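Local coordinates for R-imine reductase (Streptomyces kanamyceticus, PDB 3ZGY), which catalyses the NADPH-dependent, R-selective reduction of an imine substrate, at residues D[115-120]-D[131-136]; D[237-242]-D[295-300]; D[260-265]-D[274-279]; D[289-294]-D[299-304]. One frame throughout, in Å; residues are numbered along the deposited sequence.

Contact 1: residues D[115-120]-D[131-136]; sequences AQARER and YLDGAI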
loop_
_atom_site.group_PDB
_atom_site.type_symbol
_atom_site.label_atom_id
_atom_site.label_comp_id
_atom_site.label_asym_id
_atom_site.label_seq_id
_atom_site.Cartn_x
_atom_site.Cartn_y
_atom_site.Cartn_z
ATOM N N ALA D 115 -13.487 18.589 8.431
ATOM C CA ALA D 115 -14.371 19.473 9.200
ATOM C C ALA D 115 -13.646 20.742 9.505
ATOM O O ALA D 115 -14.261 21.825 9.548
ATOM C CB ALA D 115 -14.848 18.809 10.480
ATOM N N GLN D 116 -12.338 20.626 9.727
ATOM C CA GLN D 116 -11.579 21.825 10.017
ATOM C C GLN D 116 -11.492 22.720 8.766
ATOM O O GLN D 116 -11.523 23.949 8.878
ATOM C CB GLN D 116 -10.215 21.510 10.549
ATOM C CG GLN D 116 -10.290 20.801 11.858
ATOM C CD GLN D 116 -8.934 20.397 12.400
ATOM O OE1 GLN D 116 -8.627 20.681 13.537
ATOM N NE2 GLN D 116 -8.139 19.734 11.605
ATOM N N ALA D 117 -11.421 22.086 7.604
ATOM C CA ALA D 117 -11.338 22.807 6.365
ATOM C C ALA D 117 -12.665 23.508 6.076
ATOM O O ALA D 117 -12.712 24.688 5.670
ATOM C CB ALA D 117 -10.974 21.869 5.245
ATOM N N ARG D 118 -13.749 22.790 6.295
ATOM C CA ARG D 118 -15.032 23.378 6.018
ATOM C C ARG D 118 -15.356 24.518 6.979
ATOM O O ARG D 118 -15.949 25.488 6.562
ATOM C CB ARG D 118 -16.084 22.314 5.996
ATOM C CG ARG D 118 -15.854 21.347 4.838
ATOM C CD ARG D 118 -16.839 20.176 4.825
ATOM N NE ARG D 118 -16.688 19.395 3.606
ATOM C CZ ARG D 118 -16.621 18.065 3.550
ATOM N NH1 ARG D 118 -16.660 17.276 4.661
ATOM N NH2 ARG D 118 -16.507 17.489 2.369
ATOM N N GLU D 119 -14.878 24.460 8.207
ATOM C CA GLU D 119 -15.040 25.566 9.163
ATOM C C GLU D 119 -14.291 26.800 8.703
ATOM O O GLU D 119 -14.844 27.909 8.699
ATOM C CB GLU D 119 -14.534 25.196 10.543
ATOM C CG GLU D 119 -14.848 26.200 11.660
ATOM C CD GLU D 119 -13.848 27.350 11.764
ATOM O OE1 GLU D 119 -12.618 27.128 11.607
ATOM O OE2 GLU D 119 -14.309 28.510 11.962
ATOM N N ARG D 120 -13.039 26.618 8.293
ATOM C CA ARG D 120 -12.259 27.763 7.847
ATOM C C ARG D 120 -12.827 28.388 6.596
ATOM O O ARG D 120 -12.861 29.599 6.486
ATOM C CB ARG D 120 -10.803 27.391 7.586
ATOM C CG ARG D 120 -9.983 27.215 8.837
ATOM C CD ARG D 120 -9.649 28.515 9.500
ATOM N NE ARG D 120 -10.610 28.876 10.521
ATOM C CZ ARG D 120 -10.496 29.956 11.280
ATOM N NH1 ARG D 120 -9.482 30.758 11.120
ATOM N NH2 ARG D 120 -11.408 30.232 12.186
ATOM N N TYR D 131 -11.031 31.403 -0.330
ATOM C CA TYR D 131 -10.351 30.434 0.493
ATOM C C TYR D 131 -10.156 29.159 -0.284
ATOM O O TYR D 131 -11.113 28.585 -0.795
ATOM C CB TYR D 131 -11.168 30.124 1.763
ATOM C CG TYR D 131 -10.512 29.144 2.689
ATOM C CD1 TYR D 131 -9.400 29.535 3.466
ATOM C CD2 TYR D 131 -10.978 27.847 2.828
ATOM C CE1 TYR D 131 -8.809 28.674 4.351
ATOM C CE2 TYR D 131 -10.367 26.980 3.705
ATOM C CZ TYR D 131 -9.261 27.384 4.435
ATOM O OH TYR D 131 -8.611 26.506 5.293
ATOM N N LEU D 132 -8.907 28.726 -0.362
ATOM C CA LEU D 132 -8.583 27.359 -0.766
ATOM C C LEU D 132 -7.978 26.589 0.370
ATOM O O LEU D 132 -7.146 27.099 1.139
ATOM C CB LEU D 132 -7.547 27.338 -1.852
ATOM C CG LEU D 132 -7.961 27.888 -3.181
ATOM C CD1 LEU D 132 -6.744 27.844 -4.070
ATOM C CD2 LEU D 132 -9.084 27.090 -3.786
ATOM N N ASP D 133 -8.403 25.347 0.497
ATOM C CA ASP D 133 -7.860 24.504 1.507
ATOM C C ASP D 133 -7.075 23.483 0.813
ATOM O O ASP D 133 -7.539 22.869 -0.163
ATOM C CB ASP D 133 -8.928 23.881 2.347
ATOM C CG ASP D 133 -8.362 23.318 3.618
ATOM O OD1 ASP D 133 -7.817 22.159 3.538
ATOM O OD2 ASP D 133 -8.486 24.010 4.673
ATOM N N GLY D 134 -5.850 23.300 1.276
ATOM C CA GLY D 134 -5.001 22.240 0.690
ATOM C C GLY D 134 -4.244 21.338 1.625
ATOM O O GLY D 134 -4.348 21.428 2.868
ATOM N N ALA D 135 -3.461 20.483 1.004
ATOM C CA ALA D 135 -2.639 19.479 1.709
ATOM C C ALA D 135 -1.391 19.145 0.882
ATOM O O ALA D 135 -1.435 19.111 -0.359
ATOM C CB ALA D 135 -3.453 18.221 1.890
ATOM N N ILE D 136 -0.287 18.953 1.566
ATOM C CA ILE D 136 0.986 18.645 0.912
ATOM C C ILE D 136 1.347 17.214 1.111
ATOM O O ILE D 136 1.515 16.802 2.219
ATOM C CB ILE D 136 2.115 19.470 1.513
ATOM C CG1 ILE D 136 1.637 20.945 1.369
ATOM C CG2 ILE D 136 3.405 19.152 0.792
ATOM C CD1 ILE D 136 2.554 22.108 1.703
#
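Tyr-131 and Asp-133 reach helix 115-120 from one face of their strand because each sets its CG anti to its own backbone N (chi1 -179° and -164°), which leaves the phenol and the carboxylate close enough to bond. The Tyr-131 hydroxyl donates to Asp-133 OD2 at 2.6 Å, arriving on the anti side of the carboxylate, a little out of its plane. Mostly carbon of the helix meets this linked pair, with the carbonyl oxygen Ala-117 O lying obliquely 3.8 Å from Tyr-131 CE2, and no hydrogen bond crosses. CB of Arg-120 sits 3.3 Å from Tyr-131 OH, and the Arg-120 carbonyl carbon lies 4.1 Å above the phenol plane, toward the rim of the ring. One turn back, Ala-117 presses its methyl onto the carboxylate, with CB 3.3 Å from Asp-133 OD2. Beyond CB the Arg-120 chain folds back on its helix, and NE forms a salt bridge with Glu-119 OE1 at 2.9 Å. The guanidinium has a second anion in Asp-94, while Asp-133 OD2 also bonds Tyr-86 OH and the Tyr-131 hydroxyl is bonded by Asn-108, so these two buried oxygens are satisfied without the helix. With a phenylalanine in place of Tyr-131, Asp-133 OD2 and the Asn-108 amide would probably each lose a partner. The axes of 115-120 and 131-136 run nearly antiparallel and approach to 8.9 Å, as the second half of a beta-alpha-beta unit in the Rossmann-type domain: strand 130-136 lies between strands 105-108 and 150-153, and helix 114-126 packs beside helix 86-93.

Contact 2: residues D[237-242]-D[295-300]; sequences ARQIDD and GYPALI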
loop_
_atom_site.group_PDB
_atom_site.type_symbol
_atom_site.label_atom_id
_atom_site.label_comp_id
_atom_site.label_asym_id
_atom_site.label_seq_id
_atom_site.Cartn_x
_atom_site.Cartn_y
_atom_site.Cartn_z
ATOM N N ALA D 237 -12.200 -0.187 -8.998
ATOM C CA ALA D 237 -12.911 1.071 -8.879
ATOM C C ALA D 237 -14.187 1.025 -9.737
ATOM O O ALA D 237 -15.246 1.389 -9.237
ATOM C CB ALA D 237 -12.031 2.237 -9.261
ATOM N N ARG D 238 -14.103 0.545 -10.994
ATOM C CA ARG D 238 -15.314 0.408 -11.813
ATOM C C ARG D 238 -16.352 -0.444 -11.106
ATOM O O ARG D 238 -17.528 -0.106 -11.070
ATOM C CB ARG D 238 -15.019 -0.143 -13.202
ATOM C CG ARG D 238 -14.201 0.815 -14.068
ATOM C CD ARG D 238 -14.153 0.399 -15.536
ATOM N NE ARG D 238 -13.339 -0.801 -15.726
ATOM C CZ ARG D 238 -12.006 -0.827 -15.876
ATOM N NH1 ARG D 238 -11.260 0.287 -15.864
ATOM N NH2 ARG D 238 -11.397 -1.999 -16.026
ATOM N N GLN D 239 -15.938 -1.510 -10.442
ATOM C CA GLN D 239 -16.935 -2.315 -9.720
ATOM C C GLN D 239 -17.607 -1.575 -8.602
ATOM O O GLN D 239 -18.791 -1.719 -8.414
ATOM C CB GLN D 239 -16.340 -3.595 -9.169
ATOM C CG GLN D 239 -15.860 -4.532 -10.269
ATOM C CD GLN D 239 -15.303 -5.821 -9.720
ATOM O OE1 GLN D 239 -15.733 -6.330 -8.672
ATOM N NE2 GLN D 239 -14.344 -6.360 -10.423
ATOM N N ILE D 240 -16.832 -0.826 -7.838
ATOM C CA ILE D 240 -17.384 -0.051 -6.731
ATOM C C ILE D 240 -18.327 1.021 -7.250
ATOM O O ILE D 240 -19.357 1.282 -6.654
ATOM C CB ILE D 240 -16.281 0.601 -5.902
ATOM C CG1 ILE D 240 -15.543 -0.471 -5.072
ATOM C CG2 ILE D 240 -16.851 1.645 -4.960
ATOM C CD1 ILE D 240 -14.178 -0.023 -4.604
ATOM N N ASP D 241 -18.004 1.633 -8.370
ATOM C CA ASP D 241 -18.867 2.693 -8.893
ATOM C C ASP D 241 -20.234 2.206 -9.395
ATOM O O ASP D 241 -21.204 2.890 -9.175
ATOM C CB ASP D 241 -18.131 3.527 -9.934
ATOM C CG ASP D 241 -17.094 4.457 -9.308
ATOM O OD1 ASP D 241 -17.136 4.635 -8.049
ATOM O OD2 ASP D 241 -16.272 5.031 -10.080
ATOM N N ASP D 242 -20.310 1.038 -10.038
ATOM C CA ASP D 242 -21.568 0.287 -10.125
ATOM C C ASP D 242 -21.645 -0.409 -8.813
ATOM O O ASP D 242 -20.755 -0.285 -7.993
ATOM C CB ASP D 242 -21.528 -0.788 -11.175
ATOM C CG ASP D 242 -20.923 -0.306 -12.465
ATOM O OD1 ASP D 242 -20.376 0.823 -12.528
ATOM O OD2 ASP D 242 -20.978 -1.079 -13.432
ATOM N N GLY D 295 -16.796 -10.715 -5.629
ATOM C CA GLY D 295 -15.397 -10.264 -5.656
ATOM C C GLY D 295 -14.986 -9.447 -4.422
ATOM O O GLY D 295 -15.841 -8.962 -3.670
ATOM N N TYR D 296 -13.675 -9.280 -4.225
ATOM C CA TYR D 296 -13.123 -8.629 -3.019
ATOM C C TYR D 296 -13.722 -7.229 -2.828
ATOM O O TYR D 296 -14.022 -6.833 -1.718
ATOM C CB TYR D 296 -11.572 -8.591 -3.049
ATOM C CG TYR D 296 -10.951 -8.339 -1.687
ATOM C CD1 TYR D 296 -10.720 -7.051 -1.232
ATOM C CD2 TYR D 296 -10.612 -9.379 -0.844
ATOM C CE1 TYR D 296 -10.153 -6.815 0.027
ATOM C CE2 TYR D 296 -10.048 -9.139 0.422
ATOM C CZ TYR D 296 -9.826 -7.855 0.852
ATOM O OH TYR D 296 -9.294 -7.614 2.096
ATOM N N PRO D 297 -13.979 -6.500 -3.929
ATOM C CA PRO D 297 -14.487 -5.138 -3.758
ATOM C C PRO D 297 -15.811 -5.016 -3.044
ATOM O O PRO D 297 -16.166 -3.939 -2.621
ATOM C CB PRO D 297 -14.600 -4.624 -5.190
ATOM C CG PRO D 297 -13.553 -5.383 -5.929
ATOM C CD PRO D 297 -13.584 -6.754 -5.330
ATOM N N ALA D 298 -16.550 -6.098 -2.903
ATOM C CA ALA D 298 -17.767 -6.052 -2.103
ATOM C C ALA D 298 -17.483 -5.722 -0.663
ATOM O O ALA D 298 -18.394 -5.425 0.098
ATOM C CB ALA D 298 -18.471 -7.376 -2.173
ATOM N N LEU D 299 -16.227 -5.793 -0.268
ATOM C CA LEU D 299 -15.871 -5.420 1.074
ATOM C C LEU D 299 -15.981 -3.905 1.322
ATOM O O LEU D 299 -15.869 -3.467 2.468
ATOM C CB LEU D 299 -14.461 -5.886 1.410
ATOM C CG LEU D 299 -14.379 -7.028 2.410
ATOM C CD1 LEU D 299 -14.826 -8.319 1.759
ATOM C CD2 LEU D 299 -12.957 -7.173 2.883
ATOM N N ILE D 300 -16.173 -3.108 0.271
ATOM C CA ILE D 300 -16.402 -1.672 0.455
ATOM C C ILE D 300 -17.575 -1.439 1.420
ATOM O O ILE D 300 -17.565 -0.456 2.172
ATOM C CB ILE D 300 -16.614 -0.936 -0.898
ATOM C CG1 ILE D 300 -16.667 0.573 -0.718
ATOM C CG2 ILE D 300 -17.901 -1.373 -1.587
ATOM C CD1 ILE D 300 -15.319 1.210 -0.524
#
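Apolar packing centres on Ile-240, whose CG1 faces two residues of the 295-300 segment. It stands 4.3 Å from Pro-297 CB, and the same carbon is 4.3 Å from Ile-300 CG2, one turn further along. A polar group meeting carbon supplies the second kind of contact: Gln-239 sets CG anti to its carbonyl carbon (chi1 -64°) and then runs out extended, crossing the proline obliquely until OE1 is 3.6 Å from Pro-297 CG. The backbone contributes indirectly. Residues 296-299 form a 3-10 segment, lying between helices 274-291 and 300-304 of the C-terminal helical domain, in which Ile-300 N bonds Pro-297 O at 3.0 Å, and this tight winding turns Pro-297 and Ile-300 toward the same helix. Tyr-245 packs on both of them, whereas Leu-202 of the second subunit touches Ile-240. Nearby, Asp-241 takes the backbone N atoms of Ala-215 and Thr-216 of that subunit, so the helix meets the C-terminal turn and the dimer partner at once. With no hydrogen bond or salt bridge joining the two segments, their association is mainly a burial of apolar surface, to which the Gln-239 amide adds an oxygen set against proline carbon.

Contact 3: residues D[260-265]-D[274-279]; sequences EHLIHE and ELPRFI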
loop_
_atom_site.group_PDB
_atom_site.type_symbol
_atom_site.label_atom_id
_atom_site.label_comp_id
_atom_site.label_asym_id
_atom_site.label_seq_id
_atom_site.Cartn_x
_atom_site.Cartn_y
_atom_site.Cartn_z
ATOM N N GLU D 260 -6.730 -17.822 6.600
ATOM C CA GLU D 260 -6.590 -18.636 7.857
ATOM C C GLU D 260 -5.151 -19.120 7.919
ATOM O O GLU D 260 -4.476 -18.967 8.958
ATOM C CB GLU D 260 -7.614 -19.801 7.991
ATOM N N HIS D 261 -4.653 -19.612 6.781
ATOM C CA HIS D 261 -3.260 -20.014 6.696
ATOM C C HIS D 261 -2.317 -18.907 7.151
ATOM O O HIS D 261 -1.447 -19.148 7.983
ATOM C CB HIS D 261 -2.923 -20.508 5.300
ATOM C CG HIS D 261 -3.572 -21.818 4.975
ATOM N ND1 HIS D 261 -3.698 -22.288 3.688
ATOM C CD2 HIS D 261 -4.144 -22.749 5.778
ATOM C CE1 HIS D 261 -4.313 -23.457 3.713
ATOM N NE2 HIS D 261 -4.597 -23.756 4.967
ATOM N N LEU D 262 -2.512 -17.686 6.651
ATOM C CA LEU D 262 -1.645 -16.583 7.036
ATOM C C LEU D 262 -1.647 -16.338 8.528
ATOM O O LEU D 262 -0.608 -16.030 9.133
ATOM C CB LEU D 262 -2.061 -15.318 6.318
ATOM C CG LEU D 262 -1.250 -14.089 6.698
ATOM C CD1 LEU D 262 0.224 -14.348 6.444
ATOM C CD2 LEU D 262 -1.748 -12.918 5.892
ATOM N N ILE D 263 -2.817 -16.516 9.143
ATOM C CA ILE D 263 -2.918 -16.393 10.577
ATOM C C ILE D 263 -2.162 -17.475 11.289
ATOM O O ILE D 263 -1.402 -17.189 12.243
ATOM C CB ILE D 263 -4.366 -16.400 11.067
ATOM C CG1 ILE D 263 -5.047 -15.143 10.579
ATOM C CG2 ILE D 263 -4.392 -16.338 12.591
ATOM C CD1 ILE D 263 -6.523 -15.077 10.841
ATOM N N HIS D 264 -2.377 -18.726 10.862
ATOM C CA HIS D 264 -1.729 -19.893 11.510
ATOM C C HIS D 264 -0.234 -19.782 11.376
ATOM O O HIS D 264 0.527 -19.931 12.347
ATOM C CB HIS D 264 -2.224 -21.190 10.890
ATOM C CG HIS D 264 -3.650 -21.486 11.221
ATOM N ND1 HIS D 264 -4.447 -22.286 10.430
ATOM C CD2 HIS D 264 -4.432 -21.069 12.250
ATOM C CE1 HIS D 264 -5.661 -22.341 10.958
ATOM N NE2 HIS D 264 -5.675 -21.621 12.065
ATOM N N GLU D 265 0.196 -19.453 10.168
ATOM C CA GLU D 265 1.589 -19.211 9.935
ATOM C C GLU D 265 2.185 -18.214 10.936
ATOM O O GLU D 265 3.205 -18.463 11.570
ATOM C CB GLU D 265 1.752 -18.745 8.509
ATOM C CG GLU D 265 3.205 -18.604 8.103
ATOM C CD GLU D 265 3.850 -19.921 7.745
ATOM O OE1 GLU D 265 3.653 -20.362 6.584
ATOM O OE2 GLU D 265 4.541 -20.486 8.634
ATOM N N GLU D 274 -1.925 -9.890 14.621
ATOM C CA GLU D 274 -3.070 -8.991 14.614
ATOM C C GLU D 274 -3.514 -8.536 13.217
ATOM O O GLU D 274 -4.692 -8.687 12.837
ATOM C CB GLU D 274 -2.811 -7.829 15.515
ATOM C CG GLU D 274 -2.881 -8.250 16.977
ATOM C CD GLU D 274 -2.004 -7.396 17.858
ATOM O OE1 GLU D 274 -2.095 -6.157 17.776
ATOM O OE2 GLU D 274 -1.216 -7.961 18.641
ATOM N N LEU D 275 -2.570 -8.127 12.391
ATOM C CA LEU D 275 -2.926 -7.716 11.050
ATOM C C LEU D 275 -3.641 -8.819 10.245
ATOM O O LEU D 275 -4.717 -8.572 9.706
ATOM C CB LEU D 275 -1.720 -7.134 10.316
ATOM C CG LEU D 275 -1.934 -6.843 8.847
ATOM C CD1 LEU D 275 -3.102 -5.898 8.618
ATOM C CD2 LEU D 275 -0.642 -6.254 8.317
ATOM N N PRO D 276 -3.069 -10.033 10.168
ATOM C CA PRO D 276 -3.793 -11.116 9.447
ATOM C C PRO D 276 -5.164 -11.448 10.039
ATOM O O PRO D 276 -6.084 -11.770 9.286
ATOM C CB PRO D 276 -2.882 -12.310 9.603
ATOM C CG PRO D 276 -1.527 -11.721 9.772
ATOM C CD PRO D 276 -1.701 -10.439 10.524
ATOM N N ARG D 277 -5.315 -11.330 11.356
ATOM C CA ARG D 277 -6.637 -11.519 11.977
ATOM C C ARG D 277 -7.623 -10.429 11.562
ATOM O O ARG D 277 -8.769 -10.720 11.168
ATOM C CB ARG D 277 -6.538 -11.520 13.487
ATOM C CG ARG D 277 -6.064 -12.860 14.010
ATOM C CD ARG D 277 -6.180 -12.977 15.513
ATOM N NE ARG D 277 -5.175 -13.868 16.073
ATOM C CZ ARG D 277 -4.152 -13.491 16.849
ATOM N NH1 ARG D 277 -3.948 -12.219 17.173
ATOM N NH2 ARG D 277 -3.306 -14.420 17.304
ATOM N N PHE D 278 -7.175 -9.176 11.645
ATOM C CA PHE D 278 -7.979 -8.071 11.132
ATOM C C PHE D 278 -8.462 -8.291 9.693
ATOM O O PHE D 278 -9.644 -8.162 9.386
ATOM C CB PHE D 278 -7.188 -6.805 11.187
ATOM C CG PHE D 278 -7.929 -5.655 10.674
ATOM C CD1 PHE D 278 -8.849 -5.020 11.461
ATOM C CD2 PHE D 278 -7.737 -5.220 9.384
ATOM C CE1 PHE D 278 -9.553 -3.928 10.991
ATOM C CE2 PHE D 278 -8.446 -4.159 8.904
ATOM C CZ PHE D 278 -9.358 -3.503 9.707
ATOM N N ILE D 279 -7.540 -8.647 8.815
ATOM C CA ILE D 279 -7.899 -8.954 7.457
ATOM C C ILE D 279 -9.014 -10.016 7.386
ATOM O O ILE D 279 -9.961 -9.855 6.655
ATOM C CB ILE D 279 -6.637 -9.415 6.705
ATOM C CG1 ILE D 279 -5.695 -8.256 6.547
ATOM C CG2 ILE D 279 -6.941 -9.980 5.319
ATOM C CD1 ILE D 279 -4.388 -8.645 5.925
#
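A nearly antiparallel pair of helices joined by a short connection makes this contact in the C-terminal helical domain, where Ile-263 and Leu-262 of one helix grip Pro-276 of the other. The axes of 260-265 and 274-279 pass 8.7 Å apart, with 160° between their directions. The backbones come nearest at Ile-263 and Pro-276, whose CA atoms are 5.5 Å apart. Pro-276 CB is the common point: it lies 3.8 Å from Leu-262 CG and 3.7 Å from Ile-263 CG1. Leu-262, with CG anti to the backbone N (chi1 178°), crosses the proline at about a right angle and also meets its CG. Ile-263 comes across obliquely, continuing past the ring to bring CD1 within 3.7 Å of Pro-276 O and beside the start of the Arg-277 chain, where Arg-277 CG is 3.9 Å from Ile-263 CD1. Pro-276 occurs in the first turn of helix 274-291, where a residue without an amide hydrogen costs no helical bond. The arginine meets Ile-263 mainly through CG, and its guanidinium goes on to a salt bridge with Glu-267, further along the first helix. Trp-195 of the second subunit packs on Leu-262 and Ile-279, while Glu-274 forms a salt bridge with Arg-285 of that subunit. Across the pair itself, then, the chemistry is graded: hydrocarbon packs at the buried side around Leu-262 and Pro-276, while at the exposed margin Arg-277 CG crosses Ile-263 and the charge pairs with the Glu-267 carboxylate.

Contact 4: residues D[289-294]-D[299-304]; sequences DGHGGS and LIEQFR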
loop_
_atom_site.group_PDB
_atom_site.type_symbol
_atom_site.label_atom_id
_atom_site.label_comp_id
_atom_site.label_asym_id
_atom_site.label_seq_id
_atom_site.Cartn_x
_atom_site.Cartn_y
_atom_site.Cartn_z
ATOM N N ASP D 289 -22.854 -11.426 5.448
ATOM C CA ASP D 289 -23.897 -10.631 4.805
ATOM C C ASP D 289 -24.155 -11.232 3.449
ATOM O O ASP D 289 -24.652 -10.564 2.563
ATOM C CB ASP D 289 -23.460 -9.165 4.625
ATOM C CG ASP D 289 -23.270 -8.438 5.945
ATOM O OD1 ASP D 289 -23.478 -9.063 7.016
ATOM O OD2 ASP D 289 -22.889 -7.240 5.893
ATOM N N GLY D 290 -23.767 -12.481 3.268
ATOM C CA GLY D 290 -24.047 -13.195 2.038
ATOM C C GLY D 290 -23.270 -12.705 0.848
ATOM O O GLY D 290 -23.690 -12.926 -0.283
ATOM N N HIS D 291 -22.144 -12.036 1.085
ATOM C CA HIS D 291 -21.308 -11.591 -0.026
ATOM C C HIS D 291 -20.180 -12.559 -0.355
ATOM O O HIS D 291 -19.347 -12.276 -1.240
ATOM C CB HIS D 291 -20.780 -10.192 0.232
ATOM C CG HIS D 291 -21.753 -9.115 -0.126
ATOM N ND1 HIS D 291 -22.062 -8.810 -1.436
ATOM C CD2 HIS D 291 -22.475 -8.268 0.643
ATOM C CE1 HIS D 291 -22.939 -7.825 -1.460
ATOM N NE2 HIS D 291 -23.205 -7.479 -0.211
ATOM N N GLY D 292 -20.186 -13.718 0.301
ATOM C CA GLY D 292 -19.192 -14.763 0.049
ATOM C C GLY D 292 -18.929 -15.024 -1.421
ATOM O O GLY D 292 -17.792 -15.329 -1.816
ATOM N N GLY D 293 -19.968 -14.906 -2.246
ATOM C CA GLY D 293 -19.829 -15.204 -3.660
ATOM C C GLY D 293 -19.312 -14.067 -4.483
ATOM O O GLY D 293 -18.997 -14.260 -5.654
ATOM N N SER D 294 -19.198 -12.881 -3.886
ATOM C CA SER D 294 -18.771 -11.709 -4.655
ATOM C C SER D 294 -17.252 -11.531 -4.688
ATOM O O SER D 294 -16.512 -12.096 -3.869
ATOM C CB SER D 294 -19.382 -10.439 -4.081
ATOM O OG SER D 294 -20.694 -10.656 -3.617
ATOM N N LEU D 299 -16.227 -5.793 -0.268
ATOM C CA LEU D 299 -15.871 -5.420 1.074
ATOM C C LEU D 299 -15.981 -3.905 1.322
ATOM O O LEU D 299 -15.869 -3.467 2.468
ATOM C CB LEU D 299 -14.461 -5.886 1.410
ATOM C CG LEU D 299 -14.379 -7.028 2.410
ATOM C CD1 LEU D 299 -14.826 -8.319 1.759
ATOM C CD2 LEU D 299 -12.957 -7.173 2.883
ATOM N N ILE D 300 -16.173 -3.108 0.271
ATOM C CA ILE D 300 -16.402 -1.672 0.455
ATOM C C ILE D 300 -17.575 -1.439 1.420
ATOM O O ILE D 300 -17.565 -0.456 2.172
ATOM C CB ILE D 300 -16.614 -0.936 -0.898
ATOM C CG1 ILE D 300 -16.667 0.573 -0.718
ATOM C CG2 ILE D 300 -17.901 -1.373 -1.587
ATOM C CD1 ILE D 300 -15.319 1.210 -0.524
ATOM N N GLU D 301 -18.565 -2.334 1.440
ATOM C CA GLU D 301 -19.687 -2.228 2.418
ATOM C C GLU D 301 -19.253 -2.307 3.873
ATOM O O GLU D 301 -19.797 -1.639 4.741
ATOM C CB GLU D 301 -20.744 -3.263 2.118
ATOM C CG GLU D 301 -21.463 -2.894 0.819
ATOM C CD GLU D 301 -22.442 -3.941 0.320
ATOM O OE1 GLU D 301 -22.724 -4.906 1.060
ATOM O OE2 GLU D 301 -22.942 -3.785 -0.813
ATOM N N GLN D 302 -18.203 -3.067 4.125
ATOM C CA GLN D 302 -17.623 -3.142 5.449
ATOM C C GLN D 302 -16.927 -1.854 5.826
ATOM O O GLN D 302 -16.994 -1.410 6.971
ATOM C CB GLN D 302 -16.632 -4.294 5.489
ATOM C CG GLN D 302 -17.200 -5.556 6.073
ATOM C CD GLN D 302 -18.514 -5.984 5.444
ATOM O OE1 GLN D 302 -18.608 -6.267 4.241
ATOM N NE2 GLN D 302 -19.533 -6.068 6.272
ATOM N N PHE D 303 -16.296 -1.212 4.842
ATOM C CA PHE D 303 -15.611 0.059 5.094
ATOM C C PHE D 303 -16.515 1.287 5.183
ATOM O O PHE D 303 -16.155 2.271 5.789
ATOM C CB PHE D 303 -14.527 0.250 4.070
ATOM C CG PHE D 303 -13.320 -0.582 4.357
ATOM C CD1 PHE D 303 -12.328 -0.115 5.209
ATOM C CD2 PHE D 303 -13.220 -1.860 3.835
ATOM C CE1 PHE D 303 -11.218 -0.859 5.481
ATOM C CE2 PHE D 303 -12.101 -2.619 4.087
ATOM C CZ PHE D 303 -11.105 -2.128 4.934
ATOM N N ARG D 304 -17.714 1.180 4.648
ATOM C CA ARG D 304 -18.735 2.180 4.862
ATOM C C ARG D 304 -19.479 2.196 6.198
ATOM O O ARG D 304 -20.151 3.174 6.451
ATOM C CB ARG D 304 -19.741 2.056 3.755
ATOM C CG ARG D 304 -19.183 2.603 2.451
ATOM C CD ARG D 304 -20.078 2.214 1.291
ATOM N NE ARG D 304 -19.510 2.743 0.067
ATOM C CZ ARG D 304 -19.814 2.301 -1.134
ATOM N NH1 ARG D 304 -20.684 1.320 -1.266
ATOM N NH2 ARG D 304 -19.238 2.853 -2.206
#
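His-291 and Glu-301 meet in an unusual attitude: NE2 is 2.9 Å from Glu-301 OE1, which lies obliquely to the ring, and the imidazole and carboxylate planes stand 77° apart. The contact sits at a Schellman motif. It ends helix 274-291 with Gly-290 at positive phi (70°) and His-291 N bonded to Ala-286 O, and the chain then reverses through a type I turn from His-291 to Ser-294. Glu-301 extends beyond CG from the short helix after the turn and crosses the imidazole at about a right angle. Alongside, Asp-289 and Gln-302 approach from opposite directions, OD2 being 3.6 Å from Gln-302 NE2. The Asp-289 and Glu-301 carboxylates are 5.4 Å apart between OD2 and OE1, a proximity of like charges that would be expected to favour a protonated His-291. With an alanine at His-291, Glu-301 would probably lose its neighbour across the contact and be freer to turn, while Ser-294 OG would be left without its ring partner. That partner is the other ring nitrogen: His-291 ND1 and Ser-294 OG share a hydrogen bond of 3.2 Å, with the hydroxyl oxygen in the imidazole plane at its edge.

In the fold
From the N terminus, contact 1 comes first, closing the short helix-to-strand connection within the nucleotide-binding domain. The chain then leaves through the long helix 182-209 for the C-terminal helical domain, where the remaining contacts gather; the centres of contacts 1 and 3 are 38 Å apart. Contact 2 opens at 237-242 and closes only at 295-300, so contact 3, the hairpin of helices 252-269 and 274-291, is nested inside its loop. Contact 4 begins at the far end of helix 274-291 and ends on an overlapping stretch, sharing Leu-299 and Ile-300 with contact 2. The C-terminal turn is thereby tied to two helices at once, and all four contacts touch the second subunit.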